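PDB 3GGD: SAM-dependent methyltransferase from Anabaena variabilis ATCC 29413, which probably transfers a methyl group from S-adenosylmethionine to an acceptor, and binds the product S-adenosyl-L-homocysteine. Local coordinates for residues V44-L47 and P48-E51. Residues are numbered along the deposited sequence; the frame is centred on the assembly and turned at random.
With SO4 (sulfate ion), chain J; EDO (1,2-ethanediol), chain M; EDO (1,2-ethanediol), chain L.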
# COMPACT_ATOMS: atom_id res chain seq x y z
N VAL A 44 8.77 -2.98 10.33
CA VAL A 44 9.29 -3.71 11.48
C VAL A 44 8.14 -4.35 12.28
O VAL A 44 8.27 -5.48 12.83
CB VAL A 44 10.10 -2.80 12.40
CG1 VAL A 44 10.29 -3.42 13.82
CG2 VAL A 44 11.41 -2.47 11.75
N VAL A 45 7.02 -3.64 12.34
CA VAL A 45 5.79 -4.17 12.99
C VAL A 45 5.14 -5.26 12.12
O VAL A 45 4.70 -6.30 12.62
CB VAL A 45 4.78 -3.03 13.26
CG1 VAL A 45 3.39 -3.59 13.67
CG2 VAL A 45 5.36 -2.08 14.33
N ASP A 46 5.16 -5.06 10.81
CA ASP A 46 4.58 -6.04 9.87
C ASP A 46 5.32 -7.39 9.76
O ASP A 46 4.69 -8.46 9.72
CB ASP A 46 4.51 -5.45 8.46
CG ASP A 46 3.66 -4.16 8.39
OD1 ASP A 46 2.60 -4.12 9.06
OD2 ASP A 46 4.05 -3.23 7.66
N LEU A 47 6.66 -7.33 9.71
CA LEU A 47 7.47 -8.50 9.33
C LEU A 47 7.22 -9.75 10.19
O LEU A 47 7.07 -10.82 9.64
CB LEU A 47 8.97 -8.15 9.24
CG LEU A 47 9.93 -9.24 8.72
CD1 LEU A 47 9.45 -9.79 7.37
CD2 LEU A 47 11.42 -8.79 8.65
N PRO A 48 7.13 -9.63 11.54
CA PRO A 48 6.82 -10.84 12.29
C PRO A 48 5.50 -11.53 11.90
O PRO A 48 5.34 -12.74 12.10
CB PRO A 48 6.79 -10.36 13.74
CG PRO A 48 7.52 -9.06 13.75
CD PRO A 48 7.29 -8.46 12.40
N ARG A 49 4.56 -10.79 11.34
CA ARG A 49 3.25 -11.37 10.98
C ARG A 49 3.32 -12.29 9.77
O ARG A 49 2.42 -13.08 9.57
CB ARG A 49 2.24 -10.25 10.71
CG ARG A 49 1.94 -9.38 11.94
CD ARG A 49 1.24 -8.10 11.56
NE ARG A 49 0.91 -7.32 12.75
CZ ARG A 49 0.38 -6.10 12.73
NH1 ARG A 49 0.09 -5.50 11.59
NH2 ARG A 49 0.12 -5.47 13.86
N PHE A 50 4.36 -12.16 8.95
CA PHE A 50 4.49 -13.01 7.76
C PHE A 50 5.83 -13.71 7.50
O PHE A 50 5.90 -14.62 6.66
CB PHE A 50 4.10 -12.23 6.52
CG PHE A 50 5.00 -11.08 6.16
CD1 PHE A 50 6.06 -11.26 5.26
CD2 PHE A 50 4.71 -9.81 6.58
CE1 PHE A 50 6.85 -10.20 4.88
CE2 PHE A 50 5.51 -8.75 6.19
CZ PHE A 50 6.58 -8.94 5.34
N GLU A 51 6.90 -13.33 8.20
CA GLU A 51 8.19 -13.89 7.89
C GLU A 51 8.30 -15.40 8.07
O GLU A 51 9.14 -16.03 7.42
CB GLU A 51 9.31 -13.19 8.70
CG GLU A 51 9.22 -13.37 10.20
CD GLU A 51 10.30 -12.60 10.93
OE1 GLU A 51 11.44 -12.61 10.45
OE2 GLU A 51 10.06 -12.03 12.00
S SO4 J . 0.68 -8.28 16.28
O1 SO4 J . 1.70 -8.75 15.33
O2 SO4 J . 0.73 -6.82 16.47
O3 SO4 J . 1.01 -8.89 17.57
O4 SO4 J . -0.66 -8.71 15.90
C1 EDO M . 9.00 -6.34 15.95
O1 EDO M . 7.65 -6.15 15.48
C2 EDO M . 8.98 -6.94 17.36
O2 EDO M . 8.63 -8.33 17.36
C1 EDO L . 1.65 0.24 10.38
O1 EDO L . 2.39 1.45 10.18
C2 EDO L . 2.42 -1.02 9.89
O2 EDO L . 2.99 -0.89 8.55
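Leu47 and Glu51 join through the backbone in the C-terminal part of helix 43-50 and the residue after it. The helix lies against the sheet of a Rossmann-like methyltransferase and is kinked at Pro48, where neither Pro48 N nor Arg49 N bonds to the carbonyl four residues back. The bond from Glu51 N to Leu47 O (2.9 Å) does span four residues, with a C=O...N angle of 175°. Two others span three, as in a 3-10 turn: Arg49 N to Asp46 O at 2.8 Å, and Phe50 N to the same Leu47 O at 3.1 Å, both donors above the carbonyl planes. Pro48 has no N-H, and its CD sits 3.2 Å from Val44 O; an ethanediol O1 donates to that oxygen instead.

The Arg49 chain is extended from CG to NE and runs beside Val45, whose CG1 lies over one guanidinium face, 3.8 Å above its plane and offset toward the rim. Asp46 OD1 approaches NH1 of Arg49 obliquely and well out of that plane, so this long salt bridge is one of charges without a directed N-H. Tyr160 OH hydrogen-bonds both OD1 and NH1, while Tyr129 OH and a second ethanediol hold OD2. Asp46 also comes close to Arg131, which binds S-adenosyl-L-homocysteine, placing this turn beside the cofactor pocket.

The apolar contacts centre on Leu47 and Phe50. Phe50 CG lies between its backbone N and carbonyl carbon (chi1 66°), which turns a ring face to Leu47 O; Leu47 CD1 meets CZ at 3.6 Å, and Phe73, Phe77 and Phe78 extend this cluster.

A sulfate, probably from the crystallisation liquor, closes the guanidinium edge: Arg49 NE donates to its O1, and NH2 to its O2 at 3.0 Å in an almost linear bond.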